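Local coordinates for phospholipase C-beta (PLC-beta) (Sepia officinalis, PDB 3QR0), which is a multidomain member of the phospholipase C-beta family, combining PH, EF-hand, TIM-barrel (X and Y) and C2 domains, with a calcium ion bound in the barrel, at residues V165-K169 against N170-V174; D206-D209 against L210-D214; Q358-T362 against G363-L367; Y398-A401 against E402-K406. All blocks are in the same frame, centred on the assembly; numbering follows the deposited sequence.

Contact 1: residues V165-K169 against N170-V174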
loop_
_atom_site.group_PDB
_atom_site.type_symbol
_atom_site.label_atom_id
_atom_site.label_comp_id
_atom_site.label_asym_id
_atom_site.label_seq_id
_atom_site.Cartn_x
_atom_site.Cartn_y
_atom_site.Cartn_z
ATOM N N VAL A 165 -23.227 3.699 14.652
ATOM C CA VAL A 165 -22.394 3.595 15.855
ATOM C C VAL A 165 -22.822 4.582 16.938
ATOM O O VAL A 165 -22.994 4.202 18.100
ATOM C CB VAL A 165 -20.902 3.841 15.547
ATOM C CG1 VAL A 165 -20.066 3.710 16.820
ATOM C CG2 VAL A 165 -20.409 2.882 14.475
ATOM N N GLU A 166 -22.992 5.843 16.553
ATOM C CA GLU A 166 -23.249 6.929 17.507
ATOM C C GLU A 166 -24.725 7.184 17.784
ATOM O O GLU A 166 -25.056 7.985 18.659
ATOM C CB GLU A 166 -22.623 8.233 17.005
ATOM C CG GLU A 166 -21.142 8.136 16.674
ATOM C CD GLU A 166 -20.293 7.742 17.868
ATOM O OE1 GLU A 166 -20.668 8.086 19.008
ATOM O OE2 GLU A 166 -19.246 7.094 17.658
ATOM N N MET A 167 -25.610 6.518 17.047
ATOM C CA MET A 167 -27.040 6.787 17.165
ATOM C C MET A 167 -27.587 6.266 18.492
ATOM O O MET A 167 -27.257 5.157 18.921
ATOM C CB MET A 167 -27.810 6.178 15.991
ATOM C CG MET A 167 -29.254 6.648 15.913
ATOM S SD MET A 167 -29.970 6.469 14.274
ATOM C CE MET A 167 -30.193 4.689 14.185
ATOM N N GLU A 168 -28.421 7.086 19.130
ATOM C CA GLU A 168 -28.989 6.792 20.448
ATOM C C GLU A 168 -30.500 6.993 20.408
ATOM O O GLU A 168 -30.978 8.128 20.435
ATOM C CB GLU A 168 -28.363 7.717 21.502
ATOM C CG GLU A 168 -28.927 7.568 22.922
ATOM C CD GLU A 168 -28.275 8.515 23.924
ATOM O OE1 GLU A 168 -27.541 9.440 23.494
ATOM O OE2 GLU A 168 -28.501 8.339 25.144
ATOM N N LYS A 169 -31.238 5.885 20.338
ATOM C CA LYS A 169 -32.706 5.903 20.314
ATOM C C LYS A 169 -33.220 6.707 19.120
ATOM O O LYS A 169 -33.953 7.684 19.275
ATOM C CB LYS A 169 -33.265 6.435 21.642
ATOM C CG LYS A 169 -32.573 5.828 22.860
ATOM C CD LYS A 169 -33.440 5.842 24.105
ATOM C CE LYS A 169 -32.730 5.158 25.270
ATOM N NZ LYS A 169 -33.682 4.703 26.320
ATOM N N ASN A 170 -32.803 6.275 17.931
ATOM C CA ASN A 170 -33.146 6.926 16.666
ATOM C C ASN A 170 -32.831 8.427 16.630
ATOM O O ASN A 170 -33.528 9.203 15.975
ATOM C CB ASN A 170 -34.621 6.667 16.318
ATOM C CG ASN A 170 -34.919 5.190 16.100
ATOM O OD1 ASN A 170 -34.112 4.457 15.523
ATOM N ND2 ASN A 170 -36.088 4.749 16.555
ATOM N N LYS A 171 -31.769 8.825 17.326
ATOM C CA LYS A 171 -31.344 10.222 17.357
ATOM C C LYS A 171 -29.824 10.315 17.303
ATOM O O LYS A 171 -29.121 9.491 17.893
ATOM C CB LYS A 171 -31.859 10.921 18.616
ATOM C CG LYS A 171 -33.369 11.097 18.661
ATOM C CD LYS A 171 -33.829 11.715 19.972
ATOM C CE LYS A 171 -35.300 12.097 19.911
ATOM N NZ LYS A 171 -35.781 12.714 21.179
ATOM N N ILE A 172 -29.330 11.329 16.595
ATOM C CA ILE A 172 -27.900 11.568 16.460
ATOM C C ILE A 172 -27.508 12.717 17.387
ATOM O O ILE A 172 -27.898 13.858 17.151
ATOM C CB ILE A 172 -27.519 11.937 15.007
ATOM C CG1 ILE A 172 -27.824 10.780 14.047
ATOM C CG2 ILE A 172 -26.037 12.292 14.920
ATOM C CD1 ILE A 172 -29.298 10.590 13.724
ATOM N N PRO A 173 -26.741 12.423 18.452
ATOM C CA PRO A 173 -26.358 13.512 19.354
ATOM C C PRO A 173 -25.374 14.488 18.702
ATOM O O PRO A 173 -24.467 14.062 17.981
ATOM C CB PRO A 173 -25.729 12.792 20.555
ATOM C CG PRO A 173 -25.398 11.429 20.096
ATOM C CD PRO A 173 -26.216 11.116 18.881
ATOM N N VAL A 174 -25.574 15.785 18.937
ATOM C CA VAL A 174 -24.674 16.818 18.416
ATOM C C VAL A 174 -23.266 16.598 18.958
ATOM O O VAL A 174 -22.280 16.790 18.251
ATOM C CB VAL A 174 -25.150 18.242 18.792
ATOM C CG1 VAL A 174 -24.092 19.283 18.413
ATOM C CG2 VAL A 174 -26.483 18.558 18.126
#

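Contact 2: residues D206-D209 against L210-D214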
loop_
_atom_site.group_PDB
_atom_site.type_symbol
_atom_site.label_atom_id
_atom_site.label_comp_id
_atom_site.label_asym_id
_atom_site.label_seq_id
_atom_site.Cartn_x
_atom_site.Cartn_y
_atom_site.Cartn_z
ATOM N N ASP A 206 -28.011 18.680 22.534
ATOM C CA ASP A 206 -29.134 18.356 21.653
ATOM C C ASP A 206 -28.873 17.072 20.857
ATOM O O ASP A 206 -27.780 16.506 20.905
ATOM C CB ASP A 206 -29.421 19.517 20.692
ATOM C CG ASP A 206 -30.078 20.708 21.381
ATOM O OD1 ASP A 206 -30.752 20.522 22.417
ATOM O OD2 ASP A 206 -29.931 21.838 20.869
ATOM N N ALA A 207 -29.899 16.619 20.142
ATOM C CA ALA A 207 -29.801 15.447 19.278
ATOM C C ALA A 207 -30.747 15.597 18.090
ATOM O O ALA A 207 -31.826 16.177 18.223
ATOM C CB ALA A 207 -30.124 14.188 20.060
ATOM N N ILE A 208 -30.335 15.079 16.934
ATOM C CA ILE A 208 -31.109 15.200 15.699
ATOM C C ILE A 208 -31.849 13.897 15.404
ATOM O O ILE A 208 -31.283 12.817 15.550
ATOM C CB ILE A 208 -30.199 15.529 14.496
ATOM C CG1 ILE A 208 -29.296 16.727 14.812
ATOM C CG2 ILE A 208 -31.039 15.802 13.253
ATOM C CD1 ILE A 208 -28.353 17.090 13.687
ATOM N N ASP A 209 -33.106 14.003 14.981
ATOM C CA ASP A 209 -33.899 12.826 14.632
ATOM C C ASP A 209 -33.343 12.152 13.380
ATOM O O ASP A 209 -32.930 12.830 12.435
ATOM C CB ASP A 209 -35.369 13.202 14.394
ATOM C CG ASP A 209 -36.086 13.634 15.664
ATOM O OD1 ASP A 209 -37.214 14.158 15.555
ATOM O OD2 ASP A 209 -35.536 13.454 16.770
ATOM N N LEU A 210 -33.342 10.820 13.378
ATOM C CA LEU A 210 -32.893 10.040 12.224
ATOM C C LEU A 210 -33.647 10.431 10.958
ATOM O O LEU A 210 -33.053 10.499 9.881
ATOM C CB LEU A 210 -33.070 8.538 12.478
ATOM C CG LEU A 210 -32.632 7.593 11.348
ATOM C CD1 LEU A 210 -31.164 7.820 10.982
ATOM C CD2 LEU A 210 -32.865 6.149 11.741
ATOM N N LYS A 211 -34.948 10.688 11.100
ATOM C CA LYS A 211 -35.803 11.107 9.983
ATOM C C LYS A 211 -35.242 12.337 9.277
ATOM O O LYS A 211 -35.172 12.373 8.049
ATOM C CB LYS A 211 -37.221 11.422 10.475
ATOM C CG LYS A 211 -37.988 10.222 11.012
ATOM C CD LYS A 211 -39.130 10.651 11.923
ATOM C CE LYS A 211 -39.768 9.450 12.602
ATOM N NZ LYS A 211 -40.920 9.832 13.465
ATOM N N ALA A 212 -34.845 13.338 10.061
ATOM C CA ALA A 212 -34.321 14.598 9.525
ATOM C C ALA A 212 -32.849 14.505 9.113
ATOM O O ALA A 212 -32.325 15.421 8.481
ATOM C CB ALA A 212 -34.504 15.718 10.545
ATOM N N PHE A 213 -32.193 13.402 9.472
ATOM C CA PHE A 213 -30.759 13.229 9.249
ATOM C C PHE A 213 -30.493 12.336 8.029
ATOM O O PHE A 213 -29.963 11.234 8.152
ATOM C CB PHE A 213 -30.120 12.644 10.512
ATOM C CG PHE A 213 -28.638 12.882 10.622
ATOM C CD1 PHE A 213 -28.151 14.096 11.091
ATOM C CD2 PHE A 213 -27.733 11.889 10.284
ATOM C CE1 PHE A 213 -26.783 14.316 11.210
ATOM C CE2 PHE A 213 -26.364 12.106 10.396
ATOM C CZ PHE A 213 -25.893 13.321 10.862
ATOM N N ASP A 214 -30.877 12.828 6.853
ATOM C CA ASP A 214 -30.605 12.140 5.585
ATOM C C ASP A 214 -29.242 12.556 5.027
ATOM O O ASP A 214 -28.729 13.622 5.365
ATOM C CB ASP A 214 -31.702 12.449 4.558
ATOM C CG ASP A 214 -31.821 13.932 4.258
ATOM O OD1 ASP A 214 -32.402 14.668 5.088
ATOM O OD2 ASP A 214 -31.331 14.365 3.199
#

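Contact 3: residues Q358-T362 against G363-L367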
loop_
_atom_site.group_PDB
_atom_site.type_symbol
_atom_site.label_atom_id
_atom_site.label_comp_id
_atom_site.label_asym_id
_atom_site.label_seq_id
_atom_site.Cartn_x
_atom_site.Cartn_y
_atom_site.Cartn_z
ATOM N N GLN A 358 2.161 -10.169 8.884
ATOM C CA GLN A 358 1.868 -8.778 8.522
ATOM C C GLN A 358 2.457 -8.383 7.173
ATOM O O GLN A 358 1.802 -7.689 6.393
ATOM C CB GLN A 358 2.335 -7.801 9.608
ATOM C CG GLN A 358 1.557 -7.909 10.912
ATOM C CD GLN A 358 0.066 -7.710 10.734
ATOM O OE1 GLN A 358 -0.371 -6.804 10.022
ATOM N NE2 GLN A 358 -0.728 -8.554 11.391
ATOM N N VAL A 359 3.683 -8.818 6.895
ATOM C CA VAL A 359 4.329 -8.497 5.618
ATOM C C VAL A 359 3.594 -9.147 4.440
ATOM O O VAL A 359 3.366 -8.501 3.406
ATOM C CB VAL A 359 5.832 -8.871 5.640
ATOM C CG1 VAL A 359 6.438 -8.801 4.246
ATOM C CG2 VAL A 359 6.578 -7.940 6.597
ATOM N N LEU A 360 3.179 -10.404 4.612
ATOM C CA LEU A 360 2.422 -11.112 3.575
ATOM C C LEU A 360 1.046 -10.480 3.335
ATOM O O LEU A 360 0.523 -10.517 2.220
ATOM C CB LEU A 360 2.283 -12.598 3.929
ATOM C CG LEU A 360 3.564 -13.422 3.737
ATOM C CD1 LEU A 360 3.490 -14.743 4.482
ATOM C CD2 LEU A 360 3.837 -13.652 2.251
ATOM N N LEU A 361 0.487 -9.870 4.374
ATOM C CA LEU A 361 -0.826 -9.235 4.291
ATOM C C LEU A 361 -0.829 -7.926 3.511
ATOM O O LEU A 361 -1.875 -7.515 2.995
ATOM C CB LEU A 361 -1.403 -9.019 5.689
ATOM C CG LEU A 361 -1.841 -10.322 6.357
ATOM C CD1 LEU A 361 -2.047 -10.098 7.855
ATOM C CD2 LEU A 361 -3.100 -10.878 5.702
ATOM N N THR A 362 0.334 -7.285 3.395
ATOM C CA THR A 362 0.483 -6.131 2.501
ATOM C C THR A 362 0.516 -6.542 1.026
ATOM O O THR A 362 0.465 -5.688 0.139
ATOM C CB THR A 362 1.791 -5.369 2.758
ATOM O OG1 THR A 362 2.899 -6.156 2.305
ATOM C CG2 THR A 362 1.958 -5.030 4.246
ATOM N N GLY A 363 0.627 -7.843 0.769
ATOM C CA GLY A 363 0.784 -8.361 -0.583
ATOM C C GLY A 363 2.237 -8.622 -0.960
ATOM O O GLY A 363 2.512 -9.089 -2.065
ATOM N N CYS A 364 3.171 -8.322 -0.059
ATOM C CA CYS A 364 4.577 -8.685 -0.264
ATOM C C CYS A 364 4.695 -10.163 -0.645
ATOM O O CYS A 364 4.022 -11.009 -0.047
ATOM C CB CYS A 364 5.389 -8.419 0.999
ATOM S SG CYS A 364 7.160 -8.563 0.762
ATOM N N ARG A 365 5.532 -10.464 -1.638
ATOM C CA ARG A 365 5.664 -11.834 -2.166
ATOM C C ARG A 365 7.007 -12.501 -1.868
ATOM O O ARG A 365 7.122 -13.723 -1.965
ATOM C CB ARG A 365 5.438 -11.855 -3.685
ATOM C CG ARG A 365 4.063 -11.357 -4.145
ATOM C CD ARG A 365 2.933 -12.322 -3.773
ATOM N NE ARG A 365 2.441 -12.048 -2.433
ATOM C CZ ARG A 365 1.683 -12.858 -1.700
ATOM N NH1 ARG A 365 1.282 -14.042 -2.154
ATOM N NH2 ARG A 365 1.323 -12.465 -0.487
ATOM N N CYS A 366 8.026 -11.721 -1.535
ATOM C CA CYS A 366 9.363 -12.268 -1.342
ATOM C C CYS A 366 9.862 -11.905 0.047
ATOM O O CYS A 366 9.924 -10.725 0.405
ATOM C CB CYS A 366 10.326 -11.759 -2.414
ATOM S SG CYS A 366 12.017 -12.462 -2.306
ATOM N N LEU A 367 10.206 -12.931 0.815
ATOM C CA LEU A 367 10.565 -12.793 2.219
ATOM C C LEU A 367 11.946 -13.363 2.450
ATOM O O LEU A 367 12.445 -14.152 1.638
ATOM C CB LEU A 367 9.579 -13.563 3.098
ATOM C CG LEU A 367 8.094 -13.470 2.768
ATOM C CD1 LEU A 367 7.317 -14.457 3.636
ATOM C CD2 LEU A 367 7.574 -12.058 2.950
#

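Contact 4: residues Y398-A401 against E402-K406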
loop_
_atom_site.group_PDB
_atom_site.type_symbol
_atom_site.label_atom_id
_atom_site.label_comp_id
_atom_site.label_asym_id
_atom_site.label_seq_id
_atom_site.Cartn_x
_atom_site.Cartn_y
_atom_site.Cartn_z
ATOM N N TYR A 398 4.985 -21.983 9.653
ATOM C CA TYR A 398 3.544 -22.130 9.891
ATOM C C TYR A 398 2.816 -20.780 9.792
ATOM O O TYR A 398 1.668 -20.727 9.350
ATOM C CB TYR A 398 3.276 -22.831 11.231
ATOM C CG TYR A 398 3.361 -24.334 11.110
ATOM C CD1 TYR A 398 2.262 -25.073 10.680
ATOM C CD2 TYR A 398 4.542 -25.014 11.383
ATOM C CE1 TYR A 398 2.327 -26.452 10.551
ATOM C CE2 TYR A 398 4.623 -26.400 11.253
ATOM C CZ TYR A 398 3.509 -27.112 10.838
ATOM O OH TYR A 398 3.573 -28.476 10.703
ATOM N N ALA A 399 3.494 -19.698 10.178
ATOM C CA ALA A 399 2.976 -18.334 9.992
ATOM C C ALA A 399 2.870 -17.983 8.508
ATOM O O ALA A 399 1.841 -17.471 8.046
ATOM C CB ALA A 399 3.876 -17.320 10.703
ATOM N N ILE A 400 3.933 -18.270 7.764
ATOM C CA ILE A 400 3.942 -18.052 6.320
ATOM C C ILE A 400 2.829 -18.860 5.640
ATOM O O ILE A 400 2.100 -18.338 4.791
ATOM C CB ILE A 400 5.322 -18.400 5.696
ATOM C CG1 ILE A 400 6.383 -17.392 6.161
ATOM C CG2 ILE A 400 5.241 -18.392 4.172
ATOM C CD1 ILE A 400 7.815 -17.795 5.868
ATOM N N ALA A 401 2.690 -20.125 6.035
ATOM C CA ALA A 401 1.678 -21.005 5.455
ATOM C C ALA A 401 0.261 -20.462 5.682
ATOM O O ALA A 401 -0.594 -20.580 4.809
ATOM C CB ALA A 401 1.816 -22.424 6.017
ATOM N N GLU A 402 0.024 -19.854 6.843
ATOM C CA GLU A 402 -1.271 -19.243 7.145
ATOM C C GLU A 402 -1.601 -18.043 6.246
ATOM O O GLU A 402 -2.708 -17.944 5.712
ATOM C CB GLU A 402 -1.322 -18.800 8.617
ATOM C CG GLU A 402 -2.644 -18.158 9.030
ATOM C CD GLU A 402 -2.604 -17.484 10.389
ATOM O OE1 GLU A 402 -1.675 -17.748 11.190
ATOM O OE2 GLU A 402 -3.530 -16.686 10.654
ATOM N N SER A 403 -0.648 -17.131 6.089
ATOM C CA SER A 403 -0.932 -15.803 5.538
ATOM C C SER A 403 -0.533 -15.620 4.073
ATOM O O SER A 403 -0.937 -14.646 3.443
ATOM C CB SER A 403 -0.239 -14.743 6.396
ATOM O OG SER A 403 -0.647 -14.857 7.751
ATOM N N ALA A 404 0.237 -16.562 3.532
ATOM C CA ALA A 404 0.862 -16.415 2.211
ATOM C C ALA A 404 -0.083 -15.968 1.100
ATOM O O ALA A 404 0.279 -15.126 0.283
ATOM C CB ALA A 404 1.544 -17.720 1.808
ATOM N N PHE A 405 -1.288 -16.532 1.070
ATOM C CA PHE A 405 -2.213 -16.279 -0.023
ATOM C C PHE A 405 -3.565 -15.706 0.402
ATOM O O PHE A 405 -4.555 -15.855 -0.316
ATOM C CB PHE A 405 -2.368 -17.557 -0.855
ATOM C CG PHE A 405 -1.051 -18.123 -1.306
ATOM C CD1 PHE A 405 -0.286 -17.450 -2.251
ATOM C CD2 PHE A 405 -0.543 -19.285 -0.744
ATOM C CE1 PHE A 405 0.948 -17.945 -2.655
ATOM C CE2 PHE A 405 0.688 -19.788 -1.143
ATOM C CZ PHE A 405 1.435 -19.121 -2.100
ATOM N N LYS A 406 -3.599 -15.020 1.544
ATOM C CA LYS A 406 -4.830 -14.378 2.014
ATOM C C LYS A 406 -5.213 -13.149 1.190
ATOM O O LYS A 406 -6.404 -12.889 1.007
ATOM C CB LYS A 406 -4.747 -13.998 3.507
ATOM C CG LYS A 406 -4.948 -15.169 4.443
ATOM C CD LYS A 406 -5.136 -14.740 5.913
ATOM C CE LYS A 406 -6.609 -14.534 6.271
ATOM N NZ LYS A 406 -6.814 -14.339 7.746
HETATM O O HOH W 1 0.144 -19.599 11.714
#

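Contact 1: residues V165-K169 against N170-V174
Glu168 and Lys171 face each other across a tight reversal of the chain. The amide N of Glu168 points directly at Lys171 O, 2.8 Å away, with a straight N-H...O angle of 180° and the donor lying in the carbonyl plane. The return bond, from Lys171 N to Glu168 O, is weak at 3.3 Å. Between them Lys169 and Asn170 both have left-handed backbone angles, which lets two residues reverse the chain.

Met167 lies over this turn. Its CG sits 3.5 Å from Lys171 O. SD lies 4.0 Å from Asn170 CA and 4.2 Å from Ile172 CD1; the bend at chi3 turns the methyl CE toward Asn170 OD1, 4.1 Å away. Putting CG opposite the backbone N (chi1 -169°) is what sends the side chain across the turn. On the other flank of the reversal, Glu166 O abuts Pro173 CD at 3.3 Å, a packing contact at the N-cap of helix 174-181.

Further out, the Glu166 carboxylate is held by salt bridges to Lys179 and Arg161, and Met167 also packs on Leu210. Strand 171-173 bonds to strand 207-209 through its backbone. Helix 151-165, this reversal, the short strand and helix 174-181 follow the helix-loop-helix order of an EF-hand, the strand being one half of the small sheet that joins two such loops.

Contact 2: residues D206-D209 against L210-D214
Strand residues Ile208 and Asp209 run into three residues with helical backbone angles, Leu210 to Ala212, that lack the regular bonds of a helix, and the chain bends so that Ala212 and Phe213 come back against the end of the strand. A weak bond from Ala212 N to Asp209 O, 3.1 Å with an N-H...O angle of 122°, marks the bend. The next one, Phe213 N to Leu210 O, is also 3.1 Å and closes this bend.

Ile208 and Phe213 carry the side-chain contact, crossing at about a right angle. CD1 of Ile208 meets the ring at its edge, near its plane, 4.0 Å from Phe213 CD1; CG2 is equally close to that atom. The ring is brought there by a chi1 of -158°, which turns CG away from the backbone N. Ile208 CG2 also approaches Ala212 CB at 4.4 Å, and Phe213 CB rests 3.4 Å from Asp209 O.

The ring of Phe213 stacks with Trp200 and meets Tyr159 with the two planes nearly parallel, while Ile208 packs on Ile177; this pair thus belongs to the interior between the helices. Asp214 then takes the N-cap position of helix 215-225 and its side chain also bonds to Thr217. The sequence of strand, bend and capped helix is that of an EF-hand loop entering its second helix, with strand 207-209 paired antiparallel to strand 171-173.

Contact 3: residues Q358-T362 against G363-L367
Helix 354-361 ends in a Schellman motif, the chain leaving it at Gly363 with a positive phi of 96° before it runs into strand 366-372 of the barrel. Gly363 N bonds to Leu360 O at 3.0 Å, approaching from well above the carbonyl plane, and Cys364 N makes the longer, weak bond to Val359 O. Thr362 adds a side-chain link: its OG1 gives a hydrogen bond of 2.6 Å to Val359 O and accepts one from Cys364 N at 3.2 Å. A chi1 of 71°, with the hydroxyl tucked between its own N and carbonyl carbon, brings it back over the last turn.

Val359 CG1 is pressed against Cys364 CB at 3.4 Å, tighter than ordinary carbon packing. The same methyl meets Leu367 CD2 at 3.7 Å, while Leu360 CD2 reaches Leu367 CD1 at 3.8 Å, these two leucines crossing at about a right angle. Arg365 curls back through bends at chi2 and chi3. Its NH1 turns to carbonyls of the neighbouring helix end and loop (Ala404, Tyr410), and its NE donates to Gly363 O at 3.0 Å, from above that carbonyl plane.

Contact 4: residues Y398-A401 against E402-K406
Ala404, whose backbone N is bonded to Ile400 O, sets its CB over one face of the Phe405 ring, 3.6 Å above the plane and displaced toward the rim; the same ring packs against Arg365. The other flat group, the carboxylate of Glu402, reaches back to Tyr398 through a water, which donates to Glu402 OE1 at 2.6 Å and to Tyr398 O at 3.0 Å. The chain stands extended, CG opposite the backbone N (chi1 -180°), and carries the carboxylate out to that water. OE1 also forms a salt bridge with Arg357, so OE1 is gripped by both the water and Arg357.

Backbone bonds carry the rest of the contact. Glu402 N bonds to Tyr398 O at 3.1 Å and Ser403 N to Ala399 O at 3.2 Å. Then comes Ala404 N to Ile400 O, 2.9 Å long and nearly collinear with the carbonyl bond. This brings Ala404 CB to 3.1 Å from Ile400 O, while its contact with Ile400 CG2 is loose. From Ser403 the chain turns through a type I beta turn closed by Lys406 N to Ser403 O at 3.3 Å.

Ile400 packs inward on Leu367 and Leu369 of strand 366-372, and Ala401 packs on Phe436 of helix 422-436. Helix 393-403 lies on the chain path between the parallel, neighbouring strands 366-372 and 412-418, packing against the first, as the helix of a beta-alpha-beta crossover does in a TIM barrel.

Overall arrangement
The four contacts fall into two pairs. Contacts 1 and 2 belong to the EF-hand region, with centres 8 Å apart, joined by the two-stranded sheet; Ile172 N lies 2.7 Å from Ile208 O, a probable hydrogen bond. Contacts 3 and 4 lie in the X half of the barrel, centres 9 Å apart, and touch where Arg365 NH1 meets Ala404 O at 2.8 Å and Leu360 packs on Ile400. The two pairs are separated by 40 to 46 Å between centres. The calcium ion, held by Asn339, Glu368, Asp370 and Glu417, lies about 11 Å from the Leu367 side chain; the metal ligand Glu368 follows Leu367 directly in strand 366-372.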